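Local coordinates for protein CCMAN5 (Cellulosimicrobium cellulans, PDB 2XSG) that probably hydrolyses alpha-mannosides, as a calcium-bound member of glycoside hydrolase family 92, and enables mannose-6-phosphate modification of yeast-produced human lysosomal enzymes, at residues V177-R180 with T184-L187; L79-T84 with I248-T253; D425-A430 with A472-L477; Q376-L381 with V411-A416; A10-V15 with E306-F311. All blocks are in the same frame, centred on the assembly; numbering follows the deposited sequence.

Contact 1: V177-R180 with T184-L187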
# COMPACT_ATOMS: atom_id res chain seq x y z
N VAL A 177 -33.63 -0.77 -10.65
CA VAL A 177 -33.87 -2.14 -11.09
C VAL A 177 -34.42 -2.24 -12.52
O VAL A 177 -35.31 -1.48 -12.89
CB VAL A 177 -34.88 -2.85 -10.13
CG1 VAL A 177 -35.09 -4.28 -10.54
CG2 VAL A 177 -34.36 -2.79 -8.72
N GLU A 178 -33.89 -3.19 -13.30
CA GLU A 178 -34.39 -3.51 -14.65
C GLU A 178 -34.59 -5.02 -14.76
O GLU A 178 -33.68 -5.78 -14.43
CB GLU A 178 -33.37 -3.13 -15.73
CG GLU A 178 -33.40 -1.69 -16.19
CD GLU A 178 -34.66 -1.41 -16.99
OE1 GLU A 178 -34.84 -2.05 -18.06
OE2 GLU A 178 -35.47 -0.55 -16.54
N THR A 179 -35.76 -5.45 -15.22
CA THR A 179 -35.98 -6.86 -15.54
C THR A 179 -36.02 -6.99 -17.05
O THR A 179 -36.80 -6.32 -17.71
CB THR A 179 -37.29 -7.40 -14.91
OG1 THR A 179 -37.25 -7.21 -13.50
CG2 THR A 179 -37.46 -8.87 -15.23
N ARG A 180 -35.16 -7.84 -17.60
CA ARG A 180 -35.03 -8.01 -19.04
C ARG A 180 -35.97 -9.08 -19.56
O ARG A 180 -36.62 -9.76 -18.76
CB ARG A 180 -33.58 -8.33 -19.42
CG ARG A 180 -32.63 -7.17 -19.18
CD ARG A 180 -32.08 -7.18 -17.75
NE ARG A 180 -31.07 -8.21 -17.58
CZ ARG A 180 -29.80 -8.07 -17.95
NH1 ARG A 180 -29.38 -6.93 -18.50
NH2 ARG A 180 -28.94 -9.07 -17.79
N THR A 184 -33.83 -12.11 -16.28
CA THR A 184 -32.70 -11.68 -15.42
C THR A 184 -32.83 -10.21 -15.00
O THR A 184 -33.54 -9.43 -15.66
CB THR A 184 -31.30 -11.90 -16.06
OG1 THR A 184 -31.19 -11.16 -17.28
CG2 THR A 184 -31.02 -13.40 -16.30
N VAL A 185 -32.17 -9.85 -13.90
CA VAL A 185 -32.26 -8.51 -13.33
C VAL A 185 -30.91 -7.81 -13.41
O VAL A 185 -29.87 -8.43 -13.22
CB VAL A 185 -32.79 -8.53 -11.87
CG1 VAL A 185 -32.79 -7.13 -11.26
CG2 VAL A 185 -34.19 -9.09 -11.83
N GLU A 186 -30.96 -6.53 -13.74
CA GLU A 186 -29.80 -5.66 -13.74
C GLU A 186 -30.10 -4.52 -12.75
O GLU A 186 -31.21 -3.94 -12.78
CB GLU A 186 -29.51 -5.11 -15.14
CG GLU A 186 -28.17 -4.36 -15.27
CD GLU A 186 -28.30 -2.85 -15.17
OE1 GLU A 186 -29.45 -2.36 -15.14
OE2 GLU A 186 -27.25 -2.14 -15.12
N LEU A 187 -29.15 -4.29 -11.85
CA LEU A 187 -29.21 -3.25 -10.82
C LEU A 187 -28.10 -2.25 -11.11
O LEU A 187 -27.00 -2.65 -11.49
CB LEU A 187 -28.97 -3.84 -9.43
CG LEU A 187 -29.84 -4.98 -8.90
CD1 LEU A 187 -29.39 -5.43 -7.50
CD2 LEU A 187 -31.31 -4.57 -8.88

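Contact 2: L79-T84 with I248-T253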
# COMPACT_ATOMS: atom_id res chain seq x y z
N LEU A 79 -21.06 -2.03 -1.40
CA LEU A 79 -21.82 -2.98 -2.20
C LEU A 79 -21.70 -4.39 -1.63
O LEU A 79 -20.95 -5.23 -2.15
CB LEU A 79 -21.37 -2.94 -3.67
CG LEU A 79 -22.41 -3.18 -4.77
CD1 LEU A 79 -21.93 -2.57 -6.09
CD2 LEU A 79 -22.72 -4.67 -4.95
N LEU A 80 -22.45 -4.64 -0.55
CA LEU A 80 -22.39 -5.92 0.13
C LEU A 80 -23.42 -6.87 -0.46
O LEU A 80 -24.61 -6.57 -0.48
CB LEU A 80 -22.59 -5.75 1.65
CG LEU A 80 -22.60 -7.01 2.53
CD1 LEU A 80 -21.21 -7.63 2.63
CD2 LEU A 80 -23.15 -6.69 3.93
N VAL A 81 -22.93 -7.99 -0.97
CA VAL A 81 -23.79 -9.05 -1.51
C VAL A 81 -23.81 -10.26 -0.56
O VAL A 81 -22.78 -10.86 -0.30
CB VAL A 81 -23.33 -9.49 -2.92
CG1 VAL A 81 -24.10 -10.76 -3.40
CG2 VAL A 81 -23.42 -8.32 -3.94
N VAL A 82 -25.00 -10.57 -0.03
CA VAL A 82 -25.18 -11.58 0.99
C VAL A 82 -26.11 -12.69 0.49
O VAL A 82 -27.31 -12.43 0.26
CB VAL A 82 -25.81 -10.98 2.29
CG1 VAL A 82 -25.98 -12.06 3.36
CG2 VAL A 82 -24.96 -9.84 2.83
N PRO A 83 -25.60 -13.93 0.35
CA PRO A 83 -26.46 -15.06 -0.01
C PRO A 83 -27.27 -15.55 1.20
O PRO A 83 -26.74 -15.61 2.31
CB PRO A 83 -25.46 -16.13 -0.45
CG PRO A 83 -24.25 -15.86 0.39
CD PRO A 83 -24.19 -14.36 0.51
N THR A 84 -28.53 -15.88 0.97
CA THR A 84 -29.40 -16.33 2.05
C THR A 84 -30.58 -17.16 1.53
O THR A 84 -31.01 -16.97 0.38
CB THR A 84 -29.93 -15.15 2.89
OG1 THR A 84 -30.65 -15.64 4.02
CG2 THR A 84 -30.82 -14.22 2.06
N ILE A 248 -26.40 -20.06 -8.85
CA ILE A 248 -26.80 -18.66 -8.85
C ILE A 248 -25.57 -17.79 -9.15
O ILE A 248 -24.60 -17.78 -8.40
CB ILE A 248 -27.41 -18.26 -7.49
CG1 ILE A 248 -28.63 -19.15 -7.14
CG2 ILE A 248 -27.80 -16.78 -7.49
CD1 ILE A 248 -29.80 -19.06 -8.15
N GLY A 249 -25.62 -17.07 -10.26
CA GLY A 249 -24.50 -16.23 -10.72
C GLY A 249 -24.80 -14.74 -10.69
O GLY A 249 -25.95 -14.32 -10.84
N LEU A 250 -23.77 -13.93 -10.48
CA LEU A 250 -23.90 -12.50 -10.40
C LEU A 250 -22.62 -11.88 -10.92
O LEU A 250 -21.53 -12.40 -10.66
CB LEU A 250 -24.14 -12.05 -8.96
CG LEU A 250 -24.57 -10.59 -8.81
CD1 LEU A 250 -26.05 -10.49 -9.11
CD2 LEU A 250 -24.28 -10.04 -7.42
N GLN A 251 -22.76 -10.77 -11.65
CA GLN A 251 -21.60 -10.07 -12.20
C GLN A 251 -21.74 -8.60 -11.88
O GLN A 251 -22.73 -7.97 -12.22
CB GLN A 251 -21.51 -10.31 -13.72
CG GLN A 251 -21.39 -11.79 -14.14
CD GLN A 251 -21.06 -11.96 -15.61
OE1 GLN A 251 -20.39 -12.92 -16.01
NE2 GLN A 251 -21.51 -11.02 -16.43
N VAL A 252 -20.73 -8.05 -11.20
CA VAL A 252 -20.77 -6.66 -10.74
C VAL A 252 -19.58 -5.91 -11.34
O VAL A 252 -18.44 -6.34 -11.19
CB VAL A 252 -20.64 -6.59 -9.19
CG1 VAL A 252 -20.72 -5.14 -8.71
CG2 VAL A 252 -21.70 -7.47 -8.49
N THR A 253 -19.84 -4.79 -12.01
CA THR A 253 -18.75 -4.00 -12.57
C THR A 253 -18.83 -2.55 -12.07
O THR A 253 -19.94 -2.01 -11.94
CB THR A 253 -18.74 -4.07 -14.12
OG1 THR A 253 -18.59 -5.44 -14.52
CG2 THR A 253 -17.59 -3.27 -14.72

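Contact 3: D425-A430 with A472-L477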
# COMPACT_ATOMS: atom_id res chain seq x y z
N ASP A 425 2.98 14.72 -19.77
CA ASP A 425 2.00 15.69 -20.21
C ASP A 425 1.37 16.39 -19.01
O ASP A 425 1.04 15.74 -18.01
CB ASP A 425 0.95 15.00 -21.09
CG ASP A 425 -0.07 15.99 -21.65
OD1 ASP A 425 0.34 17.05 -22.20
OD2 ASP A 425 -1.30 15.69 -21.54
N ARG A 426 1.24 17.72 -19.11
CA ARG A 426 0.58 18.59 -18.12
C ARG A 426 1.36 18.79 -16.82
O ARG A 426 0.79 19.18 -15.80
CB ARG A 426 -0.85 18.11 -17.81
CG ARG A 426 -1.78 18.20 -19.01
CD ARG A 426 -3.16 18.63 -18.55
NE ARG A 426 -3.89 17.53 -17.98
CZ ARG A 426 -4.89 17.64 -17.11
NH1 ARG A 426 -5.31 18.83 -16.64
NH2 ARG A 426 -5.47 16.52 -16.69
N LEU A 427 2.67 18.55 -16.85
CA LEU A 427 3.51 18.80 -15.67
C LEU A 427 3.52 20.29 -15.32
O LEU A 427 3.45 20.65 -14.15
CB LEU A 427 4.92 18.26 -15.87
CG LEU A 427 5.95 18.42 -14.74
CD1 LEU A 427 5.55 17.61 -13.50
CD2 LEU A 427 7.36 18.01 -15.24
N ASP A 428 3.56 21.15 -16.34
CA ASP A 428 3.50 22.60 -16.09
C ASP A 428 2.25 23.00 -15.29
O ASP A 428 2.33 23.87 -14.44
CB ASP A 428 3.65 23.43 -17.39
CG ASP A 428 2.56 23.12 -18.43
OD1 ASP A 428 1.74 22.20 -18.25
OD2 ASP A 428 2.55 23.80 -19.48
N GLU A 429 1.11 22.35 -15.56
CA GLU A 429 -0.14 22.58 -14.81
C GLU A 429 -0.11 21.98 -13.41
O GLU A 429 -0.65 22.58 -12.47
CB GLU A 429 -1.34 21.96 -15.52
CG GLU A 429 -1.86 22.69 -16.71
CD GLU A 429 -3.06 21.98 -17.28
OE1 GLU A 429 -4.14 21.98 -16.61
OE2 GLU A 429 -2.92 21.40 -18.38
N ALA A 430 0.45 20.78 -13.28
CA ALA A 430 0.57 20.13 -11.99
C ALA A 430 1.39 20.97 -11.00
O ALA A 430 1.05 21.08 -9.83
CB ALA A 430 1.20 18.72 -12.16
N ALA A 472 11.04 21.64 -10.68
CA ALA A 472 11.27 23.02 -11.15
C ALA A 472 12.33 23.08 -12.28
O ALA A 472 12.11 23.74 -13.30
CB ALA A 472 11.64 23.96 -9.98
N ASP A 473 13.45 22.38 -12.08
CA ASP A 473 14.55 22.33 -13.06
C ASP A 473 14.08 21.66 -14.36
O ASP A 473 14.51 22.03 -15.45
CB ASP A 473 15.75 21.55 -12.49
CG ASP A 473 16.74 22.45 -11.74
OD1 ASP A 473 16.87 23.64 -12.09
OD2 ASP A 473 17.39 21.95 -10.79
N GLU A 474 13.21 20.66 -14.24
CA GLU A 474 12.67 19.99 -15.41
C GLU A 474 11.77 20.92 -16.23
O GLU A 474 11.67 20.77 -17.45
CB GLU A 474 11.90 18.74 -15.01
CG GLU A 474 11.39 17.93 -16.18
CD GLU A 474 12.49 17.19 -16.94
OE1 GLU A 474 13.69 17.28 -16.58
OE2 GLU A 474 12.14 16.50 -17.91
N LEU A 475 11.12 21.87 -15.56
CA LEU A 475 10.23 22.82 -16.24
C LEU A 475 10.99 24.06 -16.69
O LEU A 475 10.40 24.99 -17.24
CB LEU A 475 9.06 23.22 -15.33
CG LEU A 475 8.03 22.13 -15.07
CD1 LEU A 475 7.19 22.41 -13.82
CD2 LEU A 475 7.15 21.94 -16.30
N GLY A 476 12.30 24.05 -16.47
CA GLY A 476 13.15 25.20 -16.79
C GLY A 476 13.02 26.38 -15.85
O GLY A 476 13.36 27.50 -16.21
N LEU A 477 12.52 26.14 -14.63
CA LEU A 477 12.39 27.20 -13.63
C LEU A 477 13.63 27.19 -12.73
O LEU A 477 13.56 26.87 -11.52
CB LEU A 477 11.08 27.06 -12.83
CG LEU A 477 9.77 26.93 -13.63
CD1 LEU A 477 8.60 26.52 -12.74
CD2 LEU A 477 9.42 28.21 -14.40

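Contact 4: Q376-L381 with V411-A416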
# COMPACT_ATOMS: atom_id res chain seq x y z
N GLN A 376 2.45 9.63 -14.31
CA GLN A 376 1.66 10.42 -15.24
C GLN A 376 0.28 10.71 -14.66
O GLN A 376 -0.24 11.82 -14.80
CB GLN A 376 1.52 9.74 -16.61
CG GLN A 376 0.70 10.56 -17.67
CD GLN A 376 1.34 11.89 -18.07
OE1 GLN A 376 2.00 11.98 -19.11
NE2 GLN A 376 1.12 12.94 -17.26
N SER A 377 -0.28 9.70 -14.00
CA SER A 377 -1.61 9.83 -13.39
C SER A 377 -1.57 10.84 -12.26
O SER A 377 -2.48 11.68 -12.11
CB SER A 377 -2.10 8.48 -12.89
OG SER A 377 -2.17 7.55 -13.96
N LEU A 378 -0.50 10.76 -11.46
CA LEU A 378 -0.32 11.68 -10.33
C LEU A 378 -0.21 13.12 -10.83
O LEU A 378 -0.79 14.04 -10.24
CB LEU A 378 0.94 11.29 -9.53
CG LEU A 378 1.30 12.07 -8.25
CD1 LEU A 378 0.12 12.17 -7.30
CD2 LEU A 378 2.50 11.36 -7.59
N VAL A 379 0.50 13.29 -11.95
CA VAL A 379 0.59 14.58 -12.65
C VAL A 379 -0.79 15.10 -13.11
O VAL A 379 -1.11 16.26 -12.87
CB VAL A 379 1.62 14.54 -13.81
CG1 VAL A 379 1.52 15.79 -14.66
CG2 VAL A 379 3.04 14.40 -13.25
N TYR A 380 -1.60 14.24 -13.72
CA TYR A 380 -2.95 14.63 -14.16
C TYR A 380 -3.85 15.03 -13.00
O TYR A 380 -4.67 15.94 -13.14
CB TYR A 380 -3.64 13.50 -14.91
CG TYR A 380 -3.48 13.54 -16.39
CD1 TYR A 380 -2.25 13.83 -16.97
CD2 TYR A 380 -4.57 13.30 -17.24
CE1 TYR A 380 -2.09 13.87 -18.34
CE2 TYR A 380 -4.42 13.34 -18.63
CZ TYR A 380 -3.17 13.63 -19.16
OH TYR A 380 -2.97 13.66 -20.50
N LEU A 381 -3.69 14.33 -11.88
CA LEU A 381 -4.49 14.58 -10.69
C LEU A 381 -4.28 15.99 -10.15
O LEU A 381 -5.25 16.68 -9.81
CB LEU A 381 -4.23 13.52 -9.60
CG LEU A 381 -5.06 13.70 -8.33
CD1 LEU A 381 -6.54 13.48 -8.64
CD2 LEU A 381 -4.61 12.79 -7.21
N VAL A 411 7.84 14.39 -4.27
CA VAL A 411 9.01 13.51 -4.19
C VAL A 411 8.85 12.39 -5.20
O VAL A 411 9.80 12.03 -5.88
CB VAL A 411 9.16 12.94 -2.76
CG1 VAL A 411 10.31 11.91 -2.67
CG2 VAL A 411 9.40 14.11 -1.75
N VAL A 412 7.63 11.85 -5.31
CA VAL A 412 7.33 10.77 -6.24
C VAL A 412 7.50 11.22 -7.70
O VAL A 412 8.07 10.48 -8.53
CB VAL A 412 5.89 10.21 -6.01
CG1 VAL A 412 5.59 9.08 -6.99
CG2 VAL A 412 5.70 9.74 -4.55
N VAL A 413 7.01 12.42 -8.02
CA VAL A 413 7.16 12.97 -9.38
C VAL A 413 8.65 13.15 -9.66
O VAL A 413 9.15 12.78 -10.74
CB VAL A 413 6.40 14.32 -9.58
CG1 VAL A 413 6.66 14.88 -10.99
CG2 VAL A 413 4.90 14.13 -9.39
N ALA A 414 9.36 13.71 -8.70
CA ALA A 414 10.81 13.93 -8.80
C ALA A 414 11.57 12.62 -8.98
O ALA A 414 12.62 12.60 -9.60
CB ALA A 414 11.31 14.66 -7.57
N ASP A 415 11.03 11.54 -8.41
CA ASP A 415 11.61 10.20 -8.52
C ASP A 415 11.68 9.76 -9.98
O ASP A 415 12.72 9.26 -10.43
CB ASP A 415 10.79 9.18 -7.70
CG ASP A 415 11.51 7.86 -7.51
OD1 ASP A 415 12.30 7.74 -6.55
OD2 ASP A 415 11.28 6.93 -8.32
N ALA A 416 10.59 9.94 -10.72
CA ALA A 416 10.56 9.64 -12.16
C ALA A 416 11.47 10.56 -12.96
O ALA A 416 12.20 10.12 -13.85
CB ALA A 416 9.14 9.69 -12.69

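Contact 5: A10-V15 with E306-F311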
# COMPACT_ATOMS: atom_id res chain seq x y z
N ALA A 10 1.33 -17.82 -8.89
CA ALA A 10 0.09 -17.59 -8.14
C ALA A 10 -0.10 -18.58 -6.98
O ALA A 10 -0.58 -18.20 -5.92
CB ALA A 10 -1.12 -17.59 -9.06
N SER A 11 0.31 -19.83 -7.17
CA SER A 11 0.20 -20.86 -6.12
C SER A 11 1.08 -20.58 -4.90
O SER A 11 0.82 -21.11 -3.80
CB SER A 11 0.54 -22.25 -6.69
OG SER A 11 1.89 -22.28 -7.13
N LEU A 12 2.10 -19.75 -5.08
CA LEU A 12 3.01 -19.39 -3.97
C LEU A 12 2.52 -18.24 -3.08
O LEU A 12 2.95 -18.12 -1.93
CB LEU A 12 4.42 -19.10 -4.49
CG LEU A 12 5.14 -20.22 -5.22
CD1 LEU A 12 6.53 -19.72 -5.63
CD2 LEU A 12 5.26 -21.53 -4.37
N VAL A 13 1.64 -17.41 -3.63
CA VAL A 13 0.99 -16.32 -2.89
C VAL A 13 0.04 -16.88 -1.81
O VAL A 13 -0.80 -17.76 -2.07
CB VAL A 13 0.22 -15.39 -3.87
CG1 VAL A 13 -0.57 -14.31 -3.16
CG2 VAL A 13 1.19 -14.74 -4.86
N ASP A 14 0.17 -16.36 -0.59
CA ASP A 14 -0.79 -16.64 0.47
C ASP A 14 -1.60 -15.36 0.78
O ASP A 14 -1.15 -14.50 1.55
CB ASP A 14 -0.06 -17.15 1.73
CG ASP A 14 -1.01 -17.63 2.83
OD1 ASP A 14 -2.23 -17.34 2.80
OD2 ASP A 14 -0.50 -18.28 3.77
N VAL A 15 -2.80 -15.26 0.20
CA VAL A 15 -3.62 -14.05 0.36
C VAL A 15 -4.15 -13.85 1.79
O VAL A 15 -4.77 -12.84 2.09
CB VAL A 15 -4.80 -13.96 -0.66
CG1 VAL A 15 -4.30 -14.02 -2.11
CG2 VAL A 15 -5.86 -15.03 -0.38
N GLU A 306 9.33 -21.21 2.79
CA GLU A 306 8.46 -20.11 3.23
C GLU A 306 8.96 -18.72 2.82
O GLU A 306 8.17 -17.78 2.64
CB GLU A 306 8.23 -20.15 4.73
CG GLU A 306 7.31 -21.30 5.15
CD GLU A 306 7.28 -21.52 6.65
OE1 GLU A 306 8.27 -21.20 7.35
OE2 GLU A 306 6.25 -22.05 7.14
N LEU A 307 10.27 -18.57 2.68
CA LEU A 307 10.81 -17.29 2.30
C LEU A 307 10.43 -16.98 0.83
O LEU A 307 10.11 -15.82 0.50
CB LEU A 307 12.32 -17.25 2.52
CG LEU A 307 13.06 -15.94 2.33
CD1 LEU A 307 12.49 -14.83 3.25
CD2 LEU A 307 14.55 -16.21 2.57
N GLN A 308 10.44 -17.99 -0.03
CA GLN A 308 10.00 -17.80 -1.42
C GLN A 308 8.49 -17.48 -1.49
O GLN A 308 8.06 -16.62 -2.28
CB GLN A 308 10.40 -19.02 -2.29
CG GLN A 308 9.67 -19.21 -3.59
CD GLN A 308 10.54 -19.82 -4.71
OE1 GLN A 308 11.58 -20.45 -4.45
NE2 GLN A 308 10.13 -19.62 -5.95
N ARG A 309 7.69 -18.16 -0.66
CA ARG A 309 6.26 -17.87 -0.58
C ARG A 309 6.01 -16.45 -0.05
O ARG A 309 5.14 -15.72 -0.55
CB ARG A 309 5.56 -18.89 0.31
CG ARG A 309 5.28 -20.21 -0.38
CD ARG A 309 5.19 -21.33 0.64
NE ARG A 309 4.40 -22.44 0.15
CZ ARG A 309 4.85 -23.42 -0.63
NH1 ARG A 309 6.12 -23.43 -1.06
NH2 ARG A 309 4.03 -24.39 -1.01
N LEU A 310 6.80 -16.06 0.95
CA LEU A 310 6.73 -14.72 1.52
C LEU A 310 7.06 -13.70 0.45
O LEU A 310 6.33 -12.73 0.29
CB LEU A 310 7.70 -14.56 2.67
CG LEU A 310 7.18 -14.68 4.08
CD1 LEU A 310 8.38 -14.50 5.03
CD2 LEU A 310 6.05 -13.66 4.38
N PHE A 311 8.14 -13.92 -0.30
CA PHE A 311 8.44 -13.02 -1.41
C PHE A 311 7.25 -12.83 -2.37
O PHE A 311 6.86 -11.69 -2.65
CB PHE A 311 9.68 -13.48 -2.19
CG PHE A 311 10.02 -12.59 -3.32
CD1 PHE A 311 10.74 -11.42 -3.11
CD2 PHE A 311 9.59 -12.89 -4.61
CE1 PHE A 311 11.02 -10.57 -4.16
CE2 PHE A 311 9.86 -12.04 -5.66
CZ PHE A 311 10.59 -10.88 -5.44

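Contact 1: V177-R180 with T184-L187
Arg-180 reaches Thr-184 because its chain bends twice, at chi2 (87°) and chi3 (76°), and turns across to that residue. Thr-184 holds OG1 between its backbone N and carbonyl carbon (chi1 61°), which presents the oxygen to the arginine. Arg-180 NE donates to Thr-184 OG1 at 3.0 Å. Arg-180 NH2 donates to the same Thr-184 OG1 at 3.1 Å. The hydroxyl lies at the guanidinium edge, a little off its plane. Asp-182 OD1 in the turn also bonds to this hydroxyl, so three polar atoms, from two residues, surround it. Glu-186 CB packs over one guanidinium face, 3.8 Å from Arg-180 NH1. The Glu-186 carboxylate itself is held by Thr-205 and by a salt bridge to Arg-263. With an alanine at Arg-180, Thr-184 OG1 would probably lose two donors and Glu-186 CB its flat cover, leaving the turn less firmly tied.

Backbone bonds set the register. Glu-178 N donates to Glu-186 O at 2.8 Å, and Glu-186 N returns a bond to Glu-178 O at 2.9 Å. Arg-180 N donates to Thr-184 O at 3.0 Å. Glu-178 and Glu-186 are on one face; Val-177, Thr-179, Val-185 and Leu-187 are on the other. There Val-177 splits its methyls: CG2 lies 3.5 Å from Leu-187 CD2, and CG1 lies 3.7 Å from Val-185 CG1. Val-177, Val-185 and Leu-187 rest on strands 212-217 and 235-240. The whole is an antiparallel beta hairpin, strands 169-179 and 185-195, in the beta sandwich of the N-terminal domain.

Contact 2: L79-T84 with I248-T253
Leu-79 and Val-81 face Val-252 and Leu-250 across the core of a beta sandwich. Strand 80-84 is an outermost strand of a five-stranded antiparallel sheet. Strand 248-255 belongs to the larger antiparallel sheet, where it runs between strands 144-150 and 198-208. The two sheets meet here by their side chains. The backbones stay well apart: Leu-79 CA and Val-252 CA are 9.4 Å from each other, and Val-81 CA and Leu-250 CA are 9.5 Å apart. The gap is bridged by apolar side chains from both segments.

The contact itself is wholly apolar, and all four residues that make it are buried. Leu-79 and Val-252 run alongside one another, pointing opposite ways, with Leu-79 CD1 at 3.9 Å from Val-252 CG1. Val-81 and Leu-250 instead meet tip to tip. The contributing residues alternate along each segment, with Leu-79 just ahead of strand 80-84. His-147 of strand 144-150 packs on both Val-81 and Leu-250.

Polar bonds belong to the surroundings. Leu-79 O accepts a hydrogen bond from His-64 ND1, and the His-64 side chain also packs on Val-81 and Val-252. Thr-253 OG1 is bonded to Ser-144 and Gln-266.

At Leu-250, CG stands anti to the backbone N (chi1 -169°), which sends CD2 across to strand 80-84. There Leu-250 CD2 sits almost evenly between the two methyls of the valine, 4.0 Å from Val-81 CG2 and 4.1 Å from Val-81 CG1.

Contact 3: D425-A430 with A472-L477
Ala-472 O takes two amides at the helix end that carries Leu-475 against Leu-427 and Asp-428. Leu-477 N donates to Ala-472 O at 2.8 Å, and Leu-475 N adds a weak bond. Gly-476 N bonds to Asp-473 O at 3.2 Å. The bonds from Leu-477 N to Ala-472 O and from Gly-476 N to Asp-473 O, with the positive phi of Gly-476 (74°), form a Schellman motif that ends helix 455-474.

Leu-475 lies just inside this turn and makes most of the contact. Its CD2 branch sits over the first turn of helix 427-438. Leu-475 CD2 is 3.7 Å from Asp-428 N and 4.0 Å from Leu-427 CG. Asp-428 CB is also 4.0 Å from Leu-475 CD2. The Leu-427 and Leu-475 side chains pass at a slant. Leu-427 CD2 reaches on to the aliphatic part of Glu-474, at 4.1 Å from its CG, and the two side chains cross at about a right angle. An alanine in place of Leu-475 would probably uncover Leu-427 and open a gap between the two helix ends.

The first turn is tied on its other side as well. Arg-426, at the N-cap position, has a salt bridge to Asp-384 and a cation-pi contact with Tyr-380, both on helix 368-387. Leu-475 also packs on Tyr-431. Helix 409-418 completes the setting, with Val-413 against Leu-427 and Ile-417 against Glu-474.

Contact 4: Q376-L381 with V411-A416
The helices that bring Leu-378 onto Val-412 and Val-413 cross at -135°, their local axes 10.2 Å apart. Val-379 CA and Val-413 CA mark the nearest backbone approach, at 7.5 Å. The helices therefore run roughly opposite ways, but with a marked tilt, and only a small patch is shared.

Leu-378 does most of the reaching. Its CG stands anti to the backbone N (chi1 -177°), and a further turn at chi2 (51°) places CD2 against the other helix. This single methyl serves two neighbours. Leu-378 CD2 lies 3.9 Å from Val-412 CG1 and touches Val-412 CB at the same range. It is also 4.1 Å from Val-413 CG2. The Leu-378 and Val-412 side chains cross at about a right angle, so the methyl meets the flank of the valine. Val-413 turns the same CG2 to a second partner: Val-379 CG2 is 4.3 Å away, a looser touch. All four side chains are buried, and the contact is purely apolar.

Such packing of neighbouring helices is expected in the alpha-helical barrel of a family 92 catalytic domain. The side chain of Val-412 is about 14 Å from a bound bis-tris propane molecule, so it does not touch that ligand. Around the patch, Phe-357 and Phe-360 of helix 353-366 pack on Val-412. Leu-427 and Ala-430 of helix 427-438 lie against Val-379, and Ile-471 of helix 455-474 covers Val-413 further. Helices 368-387 and 409-418 thus meet amid three others.

Contact 5: A10-V15 with E306-F311
Gln-308 is the first residue of 306-311 to meet Leu-12. The two side chains pass each other at a slant. Gln-308 CG lies 3.8 Å from Leu-12 CD1, and Gln-308 NE2 comes to 3.6 Å from the same methyl. Both touches are plain van der Waals packing. The backbone N atoms of Leu-307 and Gln-308 are bonded to the carboxylate of Asp-302.

Arg-309 follows and meets the same leucine by another route. Its CB and CG lie on the leucine carbonyl, with Arg-309 CG 3.5 Å from Leu-12 O. From CG to NE the chain is extended, which carries the guanidinium out to the other leucine branch. Leu-12 CD2 sits over one guanidinium face, offset toward its rim, at 3.9 Å from Arg-309 NH1. The Leu-12 CG is anti to its own carbonyl carbon (chi1 -60°), and its two methyls divide between the two partners. The backbones are close here, with Leu-12 CA 4.9 Å from Arg-309 CA.

Leu-310 and Phe-311 turn to the interior and pack on helix 665-675. The loop is secured further along by Thr-313, whose OG1 bonds to Asp-14 N and to Arg-309 O. This is surface packing of an N-terminal loop on the first turns of an alpha helix. It joins the start of the chain to helix 306-318 of the family 92 catalytic region.

Contacts 1 and 2 lie in the N-terminal beta sandwich, their centres 13 Å apart. Both reach the larger sheet, and along the chain contact 1 is nested inside the loop closed by contact 2. Contact 5 spans both: it ties residues 10-15 to helix 306-318 and encloses that whole loop. Contacts 4 and 3 come next, in that order, in the helical catalytic region. Their centres are 11 Å apart and they touch, with Asp-425 O near Gln-376 NE2 at 2.9 Å. Contact 1 is about 49 Å from contact 3, centre to centre. The set therefore samples two differently built regions, with contact 5 joining the chain's start to the second.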